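Local coordinates for protein 2-amino-4-hydroxy-6-hydroxymethyldihydropteridine pyrophosphokinase (Haemophilus influenzae, PDB 1CBK) that probably transfers pyrophosphate from ATP to 6-hydroxymethyl-7,8-dihydropterin, a step of folate biosynthesis, at residues His20-Ala25 against Leu94-Leu99; Val124-Phe129 against His153-Leu158; Ile105-Arg110 against Pro114-His119; Ile6-Asn11 against Lys24-Leu29. All coordinates share one frame; numbering follows the deposited sequence.

In the fold
From the N terminus, contact 4 (Ile6-Asn11 with Lys24-Leu29) closes the first strand-to-helix connection, packing helix 15-27 on strand 2-10. Contact 1 (His20-Ala25 with Leu94-Leu99) starts on that helix, shares Lys24 and Ala25 with contact 4 and closes a far longer loop, ending on strand 95-101; the two spans cross, and their centres lie about 2 Å apart. Contacts 3 and 2 follow in series. Contact 3 (Ile105-Arg110 with Pro114-His119) closes a short hairpin, and contact 2 (Val124-Phe129 with His153-Leu158) joins helix 122-131 to edge strand 156-157, near the C terminus. Leu99 CD2 meets Val124 CG1 at 3.8 Å, linking contacts 1 and 2, while Val124 and Ile125 touch Met118 and His119 of contact 3.

Contact 1: His20-Ala25 against Leu94-Leu99; sequences HAALKA and LDLDIL
Ala22 presents its CB to the forked end of Leu94, overlapping both methyls of that leucine. The fold is ferredoxin-like: two helices, 15-27 and 67-80, pack on an antiparallel sheet in which strand 95-101 is an outermost strand. Here helix 15-27 meets the start of that strand and the residue just before it. The evidence is two nearly equal separations, Ala22 CB to Leu94 CD1 at 3.8 Å and Ala22 CB to Leu94 CD2 at 3.9 Å. In Leu94, chi1 of 178° sends CG away from the backbone N, and chi2 of 78° turns the fork so that both methyls face Ala22. Ala22 CA and Leu96 CA, the nearest pair across the contact, are 8.3 Å apart. Leu8 of strand 2-10 and Leu74 and Ile77 of helix 67-80 border the same patch, and Gln81 packs against Ala22 and Leu94.

Asp95, between the two leucines, turns its side chain to the other side of the strand, where it touches the bound pterin analogue and forms salt bridges with Arg83 and Arg92. Leu96 adds one branch to the packing, its CD2 standing 4.0 Å from Ala22 CB.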
loop_
_atom_site.group_PDB
_atom_site.type_symbol
_atom_site.label_atom_id
_atom_site.label_comp_id
_atom_site.label_asym_id
_atom_site.label_seq_id
_atom_site.Cartn_x
_atom_site.Cartn_y
_atom_site.Cartn_z
ATOM N N HIS A 20 4.476 6.215 -23.407
ATOM C CA HIS A 20 4.105 7.136 -24.499
ATOM C C HIS A 20 2.890 6.591 -25.253
ATOM O O HIS A 20 1.946 7.329 -25.552
ATOM C CB HIS A 20 5.258 7.365 -25.483
ATOM C CG HIS A 20 6.335 8.265 -24.958
ATOM N ND1 HIS A 20 6.065 9.457 -24.331
ATOM C CD2 HIS A 20 7.683 8.161 -25.010
ATOM C CE1 HIS A 20 7.204 10.060 -24.019
ATOM N NE2 HIS A 20 8.199 9.291 -24.421
ATOM N N ALA A 21 2.874 5.290 -25.511
ATOM C CA ALA A 21 1.735 4.721 -26.216
ATOM C C ALA A 21 0.463 4.840 -25.382
ATOM O O ALA A 21 -0.603 5.131 -25.926
ATOM C CB ALA A 21 1.994 3.256 -26.584
ATOM N N ALA A 22 0.564 4.612 -24.070
ATOM C CA ALA A 22 -0.616 4.693 -23.202
ATOM C C ALA A 22 -1.160 6.133 -23.096
ATOM O O ALA A 22 -2.371 6.349 -23.081
ATOM C CB ALA A 22 -0.305 4.118 -21.828
ATOM N N LEU A 23 -0.255 7.107 -23.036
ATOM C CA LEU A 23 -0.624 8.514 -22.950
ATOM C C LEU A 23 -1.317 8.968 -24.240
ATOM O O LEU A 23 -2.303 9.707 -24.192
ATOM C CB LEU A 23 0.614 9.361 -22.626
ATOM C CG LEU A 23 1.040 9.139 -21.158
ATOM C CD1 LEU A 23 2.460 9.588 -20.921
ATOM C CD2 LEU A 23 0.105 9.886 -20.215
ATOM N N LYS A 24 -0.814 8.506 -25.384
ATOM C CA LYS A 24 -1.422 8.818 -26.666
ATOM C C LYS A 24 -2.842 8.241 -26.669
ATOM O O LYS A 24 -3.799 8.942 -27.007
ATOM C CB LYS A 24 -0.585 8.214 -27.799
ATOM C CG LYS A 24 -1.197 8.306 -29.219
ATOM C CD LYS A 24 -0.215 7.693 -30.230
ATOM C CE LYS A 24 -0.730 7.732 -31.656
ATOM N NZ LYS A 24 0.383 7.522 -32.660
ATOM N N ALA A 25 -2.994 6.975 -26.288
ATOM C CA ALA A 25 -4.314 6.364 -26.250
ATOM C C ALA A 25 -5.285 7.117 -25.302
ATOM O O ALA A 25 -6.444 7.337 -25.658
ATOM C CB ALA A 25 -4.219 4.892 -25.862
ATOM N N LEU A 94 2.663 -2.695 -18.595
ATOM C CA LEU A 94 1.911 -1.469 -18.320
ATOM C C LEU A 94 0.799 -1.635 -17.285
ATOM O O LEU A 94 0.080 -2.632 -17.285
ATOM C CB LEU A 94 1.251 -0.946 -19.624
ATOM C CG LEU A 94 0.376 0.324 -19.544
ATOM C CD1 LEU A 94 1.277 1.559 -19.466
ATOM C CD2 LEU A 94 -0.532 0.407 -20.760
ATOM N N ASP A 95 0.663 -0.636 -16.423
ATOM C CA ASP A 95 -0.407 -0.571 -15.429
ATOM C C ASP A 95 -0.920 0.875 -15.466
ATOM O O ASP A 95 -0.119 1.801 -15.420
ATOM C CB ASP A 95 0.104 -0.862 -14.002
ATOM C CG ASP A 95 -0.170 -2.281 -13.548
ATOM O OD1 ASP A 95 -0.738 -3.069 -14.317
ATOM O OD2 ASP A 95 0.192 -2.614 -12.404
ATOM N N LEU A 96 -2.233 1.037 -15.620
ATOM C CA LEU A 96 -2.905 2.343 -15.625
ATOM C C LEU A 96 -3.818 2.284 -14.407
ATOM O O LEU A 96 -4.589 1.342 -14.277
ATOM C CB LEU A 96 -3.756 2.529 -16.892
ATOM C CG LEU A 96 -2.961 2.519 -18.204
ATOM C CD1 LEU A 96 -3.895 2.792 -19.382
ATOM C CD2 LEU A 96 -1.852 3.563 -18.133
ATOM N N ASP A 97 -3.721 3.259 -13.506
ATOM C CA ASP A 97 -4.547 3.256 -12.290
ATOM C C ASP A 97 -5.215 4.625 -12.035
ATOM O O ASP A 97 -4.553 5.650 -12.111
ATOM C CB ASP A 97 -3.684 2.926 -11.056
ATOM C CG ASP A 97 -3.219 1.480 -11.025
ATOM O OD1 ASP A 97 -4.077 0.572 -11.072
ATOM O OD2 ASP A 97 -1.993 1.252 -10.931
ATOM N N ILE A 98 -6.513 4.632 -11.753
ATOM C CA ILE A 98 -7.201 5.889 -11.456
ATOM C C ILE A 98 -6.868 6.245 -9.997
ATOM O O ILE A 98 -7.230 5.525 -9.073
ATOM C CB ILE A 98 -8.740 5.772 -11.589
ATOM C CG1 ILE A 98 -9.144 5.314 -12.992
ATOM C CG2 ILE A 98 -9.366 7.142 -11.300
ATOM C CD1 ILE A 98 -10.557 4.735 -13.080
ATOM N N LEU A 99 -6.100 7.308 -9.805
ATOM C CA LEU A 99 -5.715 7.738 -8.466
ATOM C C LEU A 99 -6.821 8.571 -7.842
ATOM O O LEU A 99 -7.193 8.365 -6.690
ATOM C CB LEU A 99 -4.464 8.604 -8.516
ATOM C CG LEU A 99 -3.119 8.059 -8.975
ATOM C CD1 LEU A 99 -2.101 9.220 -9.000
ATOM C CD2 LEU A 99 -2.650 6.960 -8.005
#

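Contact 2: Val124-Phe129 against His153-Leu158; sequences VIVPLF and HKMIKL
Val126 and Met155 reach toward each other tip to tip, and this is the tight part of the contact. Met155 CE lies 3.6 Å from Val126 CB and 3.8 Å from Val126 CG1, so the methyl of the thioether meets the valine at its branch point. A bend in the methionine chain at its last torsion (chi3 -65°) turns CE into this place. The same methyl stands above one face of the His153 ring, 3.7 Å from the plane and offset toward the rim. Val126 CG2 approaches that ring obliquely, 3.9 Å from His153 CD2. The rotation of the imidazole is probably held by a bond within its own segment: Met155 N donates to His153 ND1 at 3.1 Å with an N-H...acceptor angle of 142°, the donor lying 10° from the ring plane. With ND1 accepting, a neutral ring would probably carry its proton on NE2.

The other side is looser. His153 is partly exposed, and Lys157 packs on Ser39 and forms a long, weak ion pair with Glu130.

Pro127, where helix 122-131 kinks, packs on Ser38, Tyr41 and Val58 of the sheet. Met155, just ahead of strand 156-157, rests on Ser43 of the ligand pocket and on Phe123. The contact therefore joins this helix to the edge strand 156-157, which lies beside strand 32-43 near the C terminus of the chain.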
loop_
_atom_site.group_PDB
_atom_site.type_symbol
_atom_site.label_atom_id
_atom_site.label_comp_id
_atom_site.label_asym_id
_atom_site.label_seq_id
_atom_site.Cartn_x
_atom_site.Cartn_y
_atom_site.Cartn_z
ATOM N N VAL A 124 4.419 7.660 -7.142
ATOM C CA VAL A 124 3.071 8.110 -7.368
ATOM C C VAL A 124 2.987 9.562 -6.868
ATOM O O VAL A 124 2.591 10.474 -7.614
ATOM C CB VAL A 124 2.060 7.274 -6.580
ATOM C CG1 VAL A 124 0.691 7.969 -6.571
ATOM C CG2 VAL A 124 1.915 5.902 -7.181
ATOM N N ILE A 125 3.405 9.788 -5.617
ATOM C CA ILE A 125 3.299 11.119 -5.008
ATOM C C ILE A 125 4.229 12.188 -5.539
ATOM O O ILE A 125 3.818 13.352 -5.660
ATOM C CB ILE A 125 3.369 11.053 -3.463
ATOM C CG1 ILE A 125 2.172 10.260 -2.920
ATOM C CG2 ILE A 125 3.451 12.480 -2.826
ATOM C CD1 ILE A 125 0.802 10.896 -3.163
ATOM N N VAL A 126 5.467 11.826 -5.864
ATOM C CA VAL A 126 6.403 12.819 -6.385
ATOM C C VAL A 126 5.918 13.380 -7.738
ATOM O O VAL A 126 5.944 14.612 -7.945
ATOM C CB VAL A 126 7.850 12.280 -6.433
ATOM C CG1 VAL A 126 8.744 13.163 -7.285
ATOM C CG2 VAL A 126 8.381 12.147 -5.010
ATOM N N PRO A 127 5.526 12.495 -8.693
ATOM C CA PRO A 127 5.030 12.947 -10.009
ATOM C C PRO A 127 3.703 13.750 -9.847
ATOM O O PRO A 127 3.487 14.733 -10.548
ATOM C CB PRO A 127 4.757 11.638 -10.775
ATOM C CG PRO A 127 5.571 10.636 -10.116
ATOM C CD PRO A 127 5.818 11.047 -8.692
ATOM N N LEU A 128 2.801 13.293 -8.984
ATOM C CA LEU A 128 1.531 14.013 -8.748
ATOM C C LEU A 128 1.803 15.443 -8.243
ATOM O O LEU A 128 1.203 16.402 -8.722
ATOM C CB LEU A 128 0.641 13.250 -7.735
ATOM C CG LEU A 128 -0.754 13.821 -7.399
ATOM C CD1 LEU A 128 -1.585 13.972 -8.671
ATOM C CD2 LEU A 128 -1.482 12.907 -6.425
ATOM N N PHE A 129 2.733 15.571 -7.295
ATOM C CA PHE A 129 3.097 16.868 -6.722
ATOM C C PHE A 129 3.662 17.795 -7.787
ATOM O O PHE A 129 3.451 19.014 -7.754
ATOM C CB PHE A 129 4.109 16.664 -5.599
ATOM C CG PHE A 129 4.619 17.941 -4.988
ATOM C CD1 PHE A 129 3.747 18.865 -4.418
ATOM C CD2 PHE A 129 5.984 18.215 -4.973
ATOM C CE1 PHE A 129 4.224 20.055 -3.834
ATOM C CE2 PHE A 129 6.476 19.387 -4.398
ATOM C CZ PHE A 129 5.590 20.312 -3.826
ATOM N N HIS A 153 14.156 11.052 -2.042
ATOM C CA HIS A 153 13.994 9.945 -2.994
ATOM C C HIS A 153 15.171 9.888 -3.976
ATOM O O HIS A 153 15.789 10.920 -4.306
ATOM C CB HIS A 153 12.664 10.062 -3.759
ATOM C CG HIS A 153 12.659 11.120 -4.820
ATOM N ND1 HIS A 153 13.161 10.908 -6.087
ATOM C CD2 HIS A 153 12.223 12.401 -4.801
ATOM C CE1 HIS A 153 13.037 12.012 -6.802
ATOM N NE2 HIS A 153 12.469 12.933 -6.045
ATOM N N LYS A 154 15.501 8.688 -4.429
ATOM C CA LYS A 154 16.600 8.544 -5.361
ATOM C C LYS A 154 16.149 8.238 -6.808
ATOM O O LYS A 154 16.924 7.690 -7.598
ATOM C CB LYS A 154 17.576 7.488 -4.839
ATOM C CG LYS A 154 18.277 7.896 -3.540
ATOM C CD LYS A 154 19.157 6.761 -3.029
ATOM C CE LYS A 154 19.596 6.945 -1.568
ATOM N NZ LYS A 154 20.262 5.706 -1.035
ATOM N N MET A 155 14.903 8.590 -7.141
ATOM C CA MET A 155 14.388 8.338 -8.490
ATOM C C MET A 155 15.110 9.219 -9.492
ATOM O O MET A 155 15.566 10.323 -9.143
ATOM C CB MET A 155 12.882 8.577 -8.558
ATOM C CG MET A 155 12.083 7.724 -7.596
ATOM S SD MET A 155 10.294 7.807 -7.908
ATOM C CE MET A 155 9.953 9.543 -7.519
ATOM N N ILE A 156 15.252 8.724 -10.720
ATOM C CA ILE A 156 15.925 9.485 -11.767
ATOM C C ILE A 156 14.877 10.125 -12.660
ATOM O O ILE A 156 14.022 9.425 -13.196
ATOM C CB ILE A 156 16.810 8.576 -12.672
ATOM C CG1 ILE A 156 17.851 7.821 -11.832
ATOM C CG2 ILE A 156 17.469 9.403 -13.760
ATOM C CD1 ILE A 156 18.773 8.733 -11.038
ATOM N N LYS A 157 14.918 11.444 -12.801
ATOM C CA LYS A 157 13.974 12.122 -13.682
ATOM C C LYS A 157 14.539 12.024 -15.106
ATOM O O LYS A 157 15.526 12.679 -15.437
ATOM C CB LYS A 157 13.815 13.575 -13.269
ATOM C CG LYS A 157 13.073 14.394 -14.279
ATOM C CD LYS A 157 12.072 15.326 -13.642
ATOM C CE LYS A 157 12.678 16.276 -12.671
ATOM N NZ LYS A 157 11.876 17.524 -12.646
ATOM N N LEU A 158 13.904 11.206 -15.940
ATOM C CA LEU A 158 14.363 10.972 -17.310
ATOM C C LEU A 158 14.153 12.137 -18.261
ATOM O O LEU A 158 13.536 13.144 -17.913
ATOM C CB LEU A 158 13.677 9.727 -17.870
ATOM C CG LEU A 158 13.813 8.459 -17.026
ATOM C CD1 LEU A 158 12.970 7.336 -17.630
ATOM C CD2 LEU A 158 15.299 8.068 -16.892
#

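Contact 3: Ile105-Arg110 against Pro114-His119; sequences IIQNER and PHYDMH
Gln107 donates from its amide NE2 to the carbonyl oxygen of Pro114, the one hydrogen bond between these segments. It spans 3.0 Å from Gln107 NE2 to Pro114 O and is nearly straight, with an N-H...acceptor angle of 169°. The donor lies in the carbonyl plane on a lone pair (C=O...donor angle 137°), and the oxygen in turn is almost in the amide plane of the glutamine. A bend at chi2 (-76°) brings the amide round to the proline.

The apolar contacts are lighter. Ile105 CG1 lies 4.2 Å from CD of the Pro114 ring; the peptide bond before this proline is cis. Pro114 CB in turn stands over one face of the Tyr116 ring, 3.8 Å above its plane and offset toward the rim.

Trp89 and Arg121 of the second subunit in the crystal assembly add aromatic and charged contacts. Trp89 of that subunit meets both Tyr116 and His115 edge-to-face, and its Arg121 forms a salt bridge with Asp117.

Strands 106-107 and 112-113 pair as a beta-hairpin, and the segment leaving it is held back against its first strand. The in-plane amide bond implies a directional grip on a proline carbonyl: NE2 ties Gln107 to the segment leaving the hairpin, while OE1 of the same Gln107 makes a weak hydrogen bond to Trp89 NE1 of the second subunit.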
loop_
_atom_site.group_PDB
_atom_site.type_symbol
_atom_site.label_atom_id
_atom_site.label_comp_id
_atom_site.label_asym_id
_atom_site.label_seq_id
_atom_site.Cartn_x
_atom_site.Cartn_y
_atom_site.Cartn_z
ATOM N N ILE A 105 -15.164 9.834 -3.647
ATOM C CA ILE A 105 -14.689 8.676 -2.925
ATOM C C ILE A 105 -15.561 7.547 -3.450
ATOM O O ILE A 105 -16.768 7.554 -3.251
ATOM C CB ILE A 105 -14.827 8.861 -1.392
ATOM C CG1 ILE A 105 -13.915 10.003 -0.952
ATOM C CG2 ILE A 105 -14.439 7.587 -0.652
ATOM C CD1 ILE A 105 -13.843 10.178 0.532
ATOM N N ILE A 106 -14.942 6.609 -4.169
ATOM C CA ILE A 106 -15.645 5.487 -4.767
ATOM C C ILE A 106 -14.965 4.220 -4.308
ATOM O O ILE A 106 -13.799 3.991 -4.574
ATOM C CB ILE A 106 -15.600 5.581 -6.313
ATOM C CG1 ILE A 106 -16.132 6.942 -6.752
ATOM C CG2 ILE A 106 -16.435 4.486 -6.955
ATOM C CD1 ILE A 106 -15.984 7.199 -8.184
ATOM N N GLN A 107 -15.691 3.406 -3.571
ATOM C CA GLN A 107 -15.122 2.169 -3.072
ATOM C C GLN A 107 -16.212 1.125 -3.312
ATOM O O GLN A 107 -17.188 1.065 -2.564
ATOM C CB GLN A 107 -14.759 2.305 -1.577
ATOM C CG GLN A 107 -13.958 3.578 -1.191
ATOM C CD GLN A 107 -12.469 3.551 -1.560
ATOM O OE1 GLN A 107 -11.893 2.486 -1.803
ATOM N NE2 GLN A 107 -11.828 4.727 -1.543
ATOM N N ASN A 108 -16.090 0.397 -4.427
ATOM C CA ASN A 108 -17.056 -0.639 -4.823
ATOM C C ASN A 108 -16.372 -1.898 -5.346
ATOM O O ASN A 108 -15.174 -2.063 -5.159
ATOM C CB ASN A 108 -18.108 -0.107 -5.830
ATOM C CG ASN A 108 -17.507 0.482 -7.113
ATOM O OD1 ASN A 108 -17.885 1.581 -7.523
ATOM N ND2 ASN A 108 -16.626 -0.260 -7.777
ATOM N N GLU A 109 -17.115 -2.757 -6.037
ATOM C CA GLU A 109 -16.569 -4.018 -6.564
ATOM C C GLU A 109 -15.402 -3.898 -7.535
ATOM O O GLU A 109 -14.516 -4.753 -7.542
ATOM C CB GLU A 109 -17.684 -4.824 -7.239
ATOM C CG GLU A 109 -18.309 -5.898 -6.366
ATOM C CD GLU A 109 -17.663 -7.252 -6.574
ATOM O OE1 GLU A 109 -17.942 -7.884 -7.627
ATOM O OE2 GLU A 109 -16.876 -7.679 -5.698
ATOM N N ARG A 110 -15.433 -2.852 -8.364
ATOM C CA ARG A 110 -14.403 -2.609 -9.368
ATOM C C ARG A 110 -13.468 -1.433 -9.088
ATOM O O ARG A 110 -12.370 -1.376 -9.645
ATOM C CB ARG A 110 -15.063 -2.395 -10.734
ATOM C CG ARG A 110 -15.964 -3.542 -11.210
ATOM C CD ARG A 110 -16.517 -3.282 -12.618
ATOM N NE ARG A 110 -15.429 -3.210 -13.597
ATOM C CZ ARG A 110 -15.467 -2.496 -14.720
ATOM N NH1 ARG A 110 -16.537 -1.767 -15.027
ATOM N NH2 ARG A 110 -14.417 -2.506 -15.535
ATOM N N PRO A 114 -10.103 7.018 -3.337
ATOM C CA PRO A 114 -8.649 6.860 -3.501
ATOM C C PRO A 114 -8.179 5.455 -3.071
ATOM O O PRO A 114 -8.928 4.698 -2.459
ATOM C CB PRO A 114 -8.085 7.887 -2.509
ATOM C CG PRO A 114 -9.180 8.890 -2.366
ATOM C CD PRO A 114 -10.417 8.074 -2.359
ATOM N N HIS A 115 -6.962 5.088 -3.461
ATOM C CA HIS A 115 -6.373 3.822 -3.010
ATOM C C HIS A 115 -5.195 4.366 -2.199
ATOM O O HIS A 115 -4.180 4.818 -2.753
ATOM C CB HIS A 115 -5.897 2.937 -4.159
ATOM C CG HIS A 115 -5.400 1.597 -3.710
ATOM N ND1 HIS A 115 -4.438 1.449 -2.728
ATOM C CD2 HIS A 115 -5.745 0.341 -4.086
ATOM C CE1 HIS A 115 -4.217 0.163 -2.520
ATOM N NE2 HIS A 115 -4.995 -0.530 -3.332
ATOM N N TYR A 116 -5.386 4.399 -0.884
ATOM C CA TYR A 116 -4.417 4.993 0.019
ATOM C C TYR A 116 -3.030 4.456 0.070
ATOM O O TYR A 116 -2.120 5.206 0.371
ATOM C CB TYR A 116 -5.026 5.180 1.412
ATOM C CG TYR A 116 -6.301 6.017 1.362
ATOM C CD1 TYR A 116 -6.259 7.410 1.439
ATOM C CD2 TYR A 116 -7.554 5.406 1.240
ATOM C CE1 TYR A 116 -7.449 8.173 1.400
ATOM C CE2 TYR A 116 -8.754 6.169 1.210
ATOM C CZ TYR A 116 -8.688 7.539 1.296
ATOM O OH TYR A 116 -9.859 8.272 1.328
ATOM N N ASP A 117 -2.840 3.190 -0.280
ATOM C CA ASP A 117 -1.481 2.627 -0.289
ATOM C C ASP A 117 -0.622 3.335 -1.327
ATOM O O ASP A 117 0.599 3.432 -1.168
ATOM C CB ASP A 117 -1.487 1.128 -0.590
ATOM C CG ASP A 117 -1.851 0.302 0.609
ATOM O OD1 ASP A 117 -1.396 0.639 1.734
ATOM O OD2 ASP A 117 -2.570 -0.699 0.412
ATOM N N MET A 118 -1.274 3.885 -2.350
ATOM C CA MET A 118 -0.573 4.577 -3.413
ATOM C C MET A 118 -0.040 5.933 -2.984
ATOM O O MET A 118 0.964 6.405 -3.514
ATOM C CB MET A 118 -1.419 4.607 -4.681
ATOM C CG MET A 118 -1.654 3.172 -5.173
ATOM S SD MET A 118 -2.245 2.971 -6.838
ATOM C CE MET A 118 -0.808 3.283 -7.697
ATOM N N HIS A 119 -0.586 6.454 -1.890
ATOM C CA HIS A 119 -0.102 7.725 -1.360
ATOM C C HIS A 119 1.189 7.515 -0.570
ATOM O O HIS A 119 1.860 8.485 -0.207
ATOM C CB HIS A 119 -1.173 8.393 -0.511
ATOM C CG HIS A 119 -2.472 8.587 -1.235
ATOM N ND1 HIS A 119 -3.622 9.000 -0.596
ATOM C CD2 HIS A 119 -2.802 8.425 -2.545
ATOM C CE1 HIS A 119 -4.604 9.087 -1.477
ATOM N NE2 HIS A 119 -4.133 8.742 -2.666
#

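Contact 4: Ile6-Asn11 against Lys24-Leu29; sequences IALGSN and KAISQL
Ile26 is the side chain of helix 15-27 that meets both Ile6 and Leu8 of strand 2-10. This is the first strand-helix unit of the ferredoxin-like fold. Ile6 and Leu8, two positions apart with Ala7 between them, face the helix from the same side of the sheet.

At the start of the helical segment, Lys24 extends its side chain into an exposed position, while its carbonyl is used twice. Ser27 OG donates to Lys24 O at 2.6 Å, tilted 21° from the carbonyl plane, and Gln28 N adds a weak bond to the same oxygen. Ala25 packs on Ile77 of helix 67-80. Ile26 then turns inward: its CD1 lies 4.3 Å from Ile6 CG2 and 4.4 Å from Leu8 CD2. Its delta methyl is thus the touching group for both partners, and the nearly extended chi2 (165°) carries it away from the helix axis toward the sheet. Leu74 and Ile77 of helix 67-80 and Ile61 of the sheet also border Ile26. Ser27, with its hydroxyl turned back on the helix, closes the helical part, after which Gln28 N bonds to Ala25 O (3.1 Å) and Leu29 N to Ile26 O (3.2 Å).

Gly9, next in the strand after Leu8, touches the bound pterin analogue. Between the segments the chemistry is wholly apolar, with no hydrogen bond crossing. Methyl contacts this wide imply dispersion and hydrophobic burial rather than directional fixing, and the strand takes its hydrogen bonds from its neighbours, as Ile6 does with Ala59.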
loop_
_atom_site.group_PDB
_atom_site.type_symbol
_atom_site.label_atom_id
_atom_site.label_comp_id
_atom_site.label_asym_id
_atom_site.label_seq_id
_atom_site.Cartn_x
_atom_site.Cartn_y
_atom_site.Cartn_z
ATOM N N ILE A 6 -4.353 9.924 -13.268
ATOM C CA ILE A 6 -4.047 8.539 -13.639
ATOM C C ILE A 6 -2.561 8.245 -13.427
ATOM O O ILE A 6 -1.697 9.022 -13.847
ATOM C CB ILE A 6 -4.439 8.288 -15.127
ATOM C CG1 ILE A 6 -5.948 8.517 -15.291
ATOM C CG2 ILE A 6 -4.041 6.863 -15.579
ATOM C CD1 ILE A 6 -6.382 8.603 -16.717
ATOM N N ALA A 7 -2.275 7.142 -12.737
ATOM C CA ALA A 7 -0.898 6.724 -12.480
ATOM C C ALA A 7 -0.521 5.694 -13.552
ATOM O O ALA A 7 -1.331 4.833 -13.901
ATOM C CB ALA A 7 -0.776 6.096 -11.068
ATOM N N LEU A 8 0.683 5.820 -14.102
ATOM C CA LEU A 8 1.169 4.885 -15.123
ATOM C C LEU A 8 2.515 4.301 -14.692
ATOM O O LEU A 8 3.378 5.022 -14.205
ATOM C CB LEU A 8 1.358 5.585 -16.490
ATOM C CG LEU A 8 0.240 6.391 -17.157
ATOM C CD1 LEU A 8 0.223 7.825 -16.630
ATOM C CD2 LEU A 8 0.452 6.355 -18.663
ATOM N N GLY A 9 2.711 3.013 -14.941
ATOM C CA GLY A 9 3.975 2.384 -14.584
ATOM C C GLY A 9 4.288 1.232 -15.520
ATOM O O GLY A 9 3.372 0.634 -16.083
ATOM N N SER A 10 5.569 0.946 -15.727
ATOM C CA SER A 10 5.976 -0.163 -16.606
ATOM C C SER A 10 7.419 -0.501 -16.362
ATOM O O SER A 10 8.212 0.391 -16.055
ATOM C CB SER A 10 5.834 0.230 -18.094
ATOM O OG SER A 10 6.476 -0.704 -18.975
ATOM N N ASN A 11 7.767 -1.775 -16.450
ATOM C CA ASN A 11 9.174 -2.157 -16.325
ATOM C C ASN A 11 9.524 -3.281 -17.320
ATOM O O ASN A 11 10.554 -3.940 -17.179
ATOM C CB ASN A 11 9.582 -2.555 -14.884
ATOM C CG ASN A 11 9.111 -3.941 -14.476
ATOM O OD1 ASN A 11 8.095 -4.453 -14.955
ATOM N ND2 ASN A 11 9.814 -4.527 -13.525
ATOM N N LYS A 24 -0.814 8.506 -25.384
ATOM C CA LYS A 24 -1.422 8.818 -26.666
ATOM C C LYS A 24 -2.842 8.241 -26.669
ATOM O O LYS A 24 -3.799 8.942 -27.007
ATOM C CB LYS A 24 -0.585 8.214 -27.799
ATOM C CG LYS A 24 -1.197 8.306 -29.219
ATOM C CD LYS A 24 -0.215 7.693 -30.230
ATOM C CE LYS A 24 -0.730 7.732 -31.656
ATOM N NZ LYS A 24 0.383 7.522 -32.660
ATOM N N ALA A 25 -2.994 6.975 -26.288
ATOM C CA ALA A 25 -4.314 6.364 -26.250
ATOM C C ALA A 25 -5.285 7.117 -25.302
ATOM O O ALA A 25 -6.444 7.337 -25.658
ATOM C CB ALA A 25 -4.219 4.892 -25.862
ATOM N N ILE A 26 -4.814 7.485 -24.104
ATOM C CA ILE A 26 -5.634 8.230 -23.137
ATOM C C ILE A 26 -6.053 9.589 -23.747
ATOM O O ILE A 26 -7.226 9.989 -23.653
ATOM C CB ILE A 26 -4.871 8.464 -21.797
ATOM C CG1 ILE A 26 -4.731 7.153 -21.006
ATOM C CG2 ILE A 26 -5.590 9.489 -20.953
ATOM C CD1 ILE A 26 -3.678 7.207 -19.867
ATOM N N SER A 27 -5.119 10.259 -24.420
ATOM C CA SER A 27 -5.413 11.548 -25.036
ATOM C C SER A 27 -6.501 11.456 -26.138
ATOM O O SER A 27 -7.188 12.447 -26.412
ATOM C CB SER A 27 -4.137 12.169 -25.617
ATOM O OG SER A 27 -3.774 11.520 -26.815
ATOM N N GLN A 28 -6.663 10.272 -26.738
ATOM C CA GLN A 28 -7.634 10.039 -27.817
ATOM C C GLN A 28 -9.026 9.548 -27.357
ATOM O O GLN A 28 -9.897 9.313 -28.178
ATOM C CB GLN A 28 -7.048 9.051 -28.842
ATOM C CG GLN A 28 -5.816 9.591 -29.565
ATOM C CD GLN A 28 -5.202 8.587 -30.533
ATOM O OE1 GLN A 28 -5.310 7.375 -30.342
ATOM N NE2 GLN A 28 -4.510 9.086 -31.547
ATOM N N LEU A 29 -9.212 9.359 -26.058
ATOM C CA LEU A 29 -10.495 8.908 -25.527
ATOM C C LEU A 29 -11.608 9.938 -25.763
ATOM O O LEU A 29 -11.403 11.138 -25.629
ATOM C CB LEU A 29 -10.372 8.624 -24.013
ATOM C CG LEU A 29 -9.555 7.411 -23.580
ATOM C CD1 LEU A 29 -9.509 7.347 -22.060
ATOM C CD2 LEU A 29 -10.150 6.146 -24.178
#